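Malate dehydrogenase (Naegleria fowleri, PDB 6UM4) probably catalyses the reversible, NAD-dependent oxidation of malate to oxaloacetate, as malate dehydrogenases do. Local coordinates at residues 132-137 with 162-167. Residues are numbered along the deposited sequence; the frame is centred on the assembly and turned at random.
Sequences RLLERP and YLTDSE
Strands 132-134 and 162-164 run parallel, their axes 4.8 Å apart at closest approach, and three backbone hydrogen bonds zip them together. Leu-133 turns both its N and its O to the neighbouring strand, donating a nearly straight bond to Tyr-162 O (2.7 Å) and accepting from Thr-164 N (3.0 Å). Glu-135 N then reaches Thr-164 O at 3.2 Å, carrying the ladder just past the first strand's end.

On the sheet face shared by Arg-132, Tyr-162, Leu-134 and Thr-164, the arginine chain bends at its third torsion (chi3 79°) and lays its guanidinium flat over the tyrosine ring, planes 15° apart. NH2 lies over the ring's rim, 3.3 Å from Tyr-162 CE2, and the guanidinium as a whole makes an off-centre cation-pi contact. Asp-169 O accepts from the same NH2, which should help fix the group's rotation.

On the other face Leu-133 and Leu-163 lie side by side, CD1 to CD2 3.9 Å. For Leu-134, chi1 171° swings CG opposite the backbone N, which carries CD1 against the Asp-165 backbone and CD2 to Glu-167 CG at 3.7 Å. Pro-137 CB rests beside Asp-165 OD2 (3.5 Å).

After the second strand comes an ST turn, Thr-164 OG1 accepting from Ser-166 N. Ser-166 OG N-caps helix 167-171 through Asp-169 N.

These are the C-terminal ends of two parallel strands of a Rossmann-type beta-alpha-beta unit, linked by helix 140-151, which packs Leu-143 against Leu-133 and Leu-163; helix 167-171 covers the opposite face, strand 98-102 flanks 129-134, and 158-164 forms the sheet's edge within the chain.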
# COMPACT_ATOMS: atom_id res chain seq x y z
N ARG A 132 7.66 -3.14 -15.43
CA ARG A 132 7.46 -4.23 -16.37
C ARG A 132 6.87 -5.38 -15.58
O ARG A 132 7.58 -6.01 -14.78
CB ARG A 132 8.77 -4.60 -17.07
CG ARG A 132 9.34 -3.45 -17.92
CD ARG A 132 10.60 -3.88 -18.70
NE ARG A 132 10.29 -4.63 -19.90
CZ ARG A 132 9.97 -4.07 -21.07
NH1 ARG A 132 9.76 -2.76 -21.13
NH2 ARG A 132 9.73 -4.83 -22.13
N LEU A 133 5.60 -5.66 -15.82
CA LEU A 133 4.80 -6.54 -14.98
C LEU A 133 4.63 -7.88 -15.68
O LEU A 133 4.12 -7.93 -16.80
CB LEU A 133 3.43 -5.92 -14.72
CG LEU A 133 3.45 -4.54 -14.08
CD1 LEU A 133 2.02 -4.06 -13.79
CD2 LEU A 133 4.29 -4.60 -12.79
N LEU A 134 5.03 -8.95 -15.00
CA LEU A 134 5.03 -10.30 -15.57
C LEU A 134 4.00 -11.17 -14.85
O LEU A 134 3.89 -11.12 -13.63
CB LEU A 134 6.42 -10.93 -15.44
CG LEU A 134 6.50 -12.41 -15.81
CD1 LEU A 134 6.15 -12.53 -17.28
CD2 LEU A 134 7.87 -12.98 -15.54
N GLU A 135 3.25 -11.95 -15.62
CA GLU A 135 2.30 -12.89 -15.05
C GLU A 135 2.25 -14.12 -15.93
O GLU A 135 2.80 -14.15 -17.04
CB GLU A 135 0.89 -12.26 -14.91
CG GLU A 135 0.49 -11.86 -13.50
CD GLU A 135 0.46 -13.04 -12.50
OE1 GLU A 135 0.39 -14.21 -12.93
OE2 GLU A 135 0.53 -12.78 -11.27
N ARG A 136 1.55 -15.15 -15.44
CA ARG A 136 1.29 -16.32 -16.24
C ARG A 136 0.36 -15.96 -17.40
O ARG A 136 -0.37 -14.97 -17.33
CB ARG A 136 0.66 -17.41 -15.38
CG ARG A 136 1.66 -18.11 -14.45
CD ARG A 136 1.02 -19.27 -13.70
NE ARG A 136 1.76 -19.60 -12.48
CZ ARG A 136 2.69 -20.56 -12.39
NH1 ARG A 136 2.99 -21.30 -13.45
NH2 ARG A 136 3.30 -20.78 -11.23
N PRO A 137 0.41 -16.73 -18.50
CA PRO A 137 -0.43 -16.40 -19.67
C PRO A 137 -1.91 -16.26 -19.35
O PRO A 137 -2.59 -15.37 -19.88
CB PRO A 137 -0.18 -17.58 -20.62
CG PRO A 137 1.17 -18.11 -20.23
CD PRO A 137 1.26 -17.92 -18.74
N TYR A 162 4.36 -1.65 -18.51
CA TYR A 162 4.41 -2.63 -19.59
C TYR A 162 3.98 -3.99 -19.04
O TYR A 162 4.44 -4.39 -17.96
CB TYR A 162 5.81 -2.70 -20.20
CG TYR A 162 5.97 -3.76 -21.27
CD1 TYR A 162 5.59 -3.51 -22.59
CD2 TYR A 162 6.53 -5.00 -20.97
CE1 TYR A 162 5.75 -4.49 -23.59
CE2 TYR A 162 6.68 -5.97 -21.95
CZ TYR A 162 6.29 -5.72 -23.25
OH TYR A 162 6.46 -6.70 -24.21
N LEU A 163 3.10 -4.68 -19.77
CA LEU A 163 2.53 -5.96 -19.35
C LEU A 163 2.98 -7.08 -20.28
O LEU A 163 2.98 -6.90 -21.49
CB LEU A 163 1.00 -5.92 -19.38
CG LEU A 163 0.24 -4.74 -18.79
CD1 LEU A 163 -1.24 -5.03 -18.91
CD2 LEU A 163 0.62 -4.49 -17.36
N THR A 164 3.30 -8.24 -19.71
CA THR A 164 3.72 -9.35 -20.56
C THR A 164 3.62 -10.67 -19.82
O THR A 164 3.65 -10.72 -18.58
CB THR A 164 5.15 -9.14 -21.09
OG1 THR A 164 5.53 -10.27 -21.89
CG2 THR A 164 6.15 -8.96 -19.98
N ASP A 165 3.48 -11.75 -20.58
CA ASP A 165 3.65 -13.09 -20.03
C ASP A 165 4.95 -13.74 -20.50
O ASP A 165 5.07 -14.97 -20.44
CB ASP A 165 2.45 -13.98 -20.37
CG ASP A 165 2.26 -14.17 -21.87
OD1 ASP A 165 3.11 -13.71 -22.67
OD2 ASP A 165 1.24 -14.79 -22.25
N SER A 166 5.90 -12.95 -20.97
CA SER A 166 7.17 -13.45 -21.48
C SER A 166 8.31 -12.97 -20.61
O SER A 166 8.56 -11.76 -20.53
CB SER A 166 7.43 -12.98 -22.91
OG SER A 166 8.84 -12.95 -23.10
N GLU A 167 9.05 -13.92 -20.03
CA GLU A 167 10.17 -13.55 -19.18
C GLU A 167 11.23 -12.81 -19.99
O GLU A 167 11.83 -11.85 -19.49
CB GLU A 167 10.75 -14.80 -18.52
CG GLU A 167 9.78 -15.40 -17.51
CD GLU A 167 10.17 -16.78 -17.03
OE1 GLU A 167 11.12 -17.36 -17.61
OE2 GLU A 167 9.54 -17.27 -16.06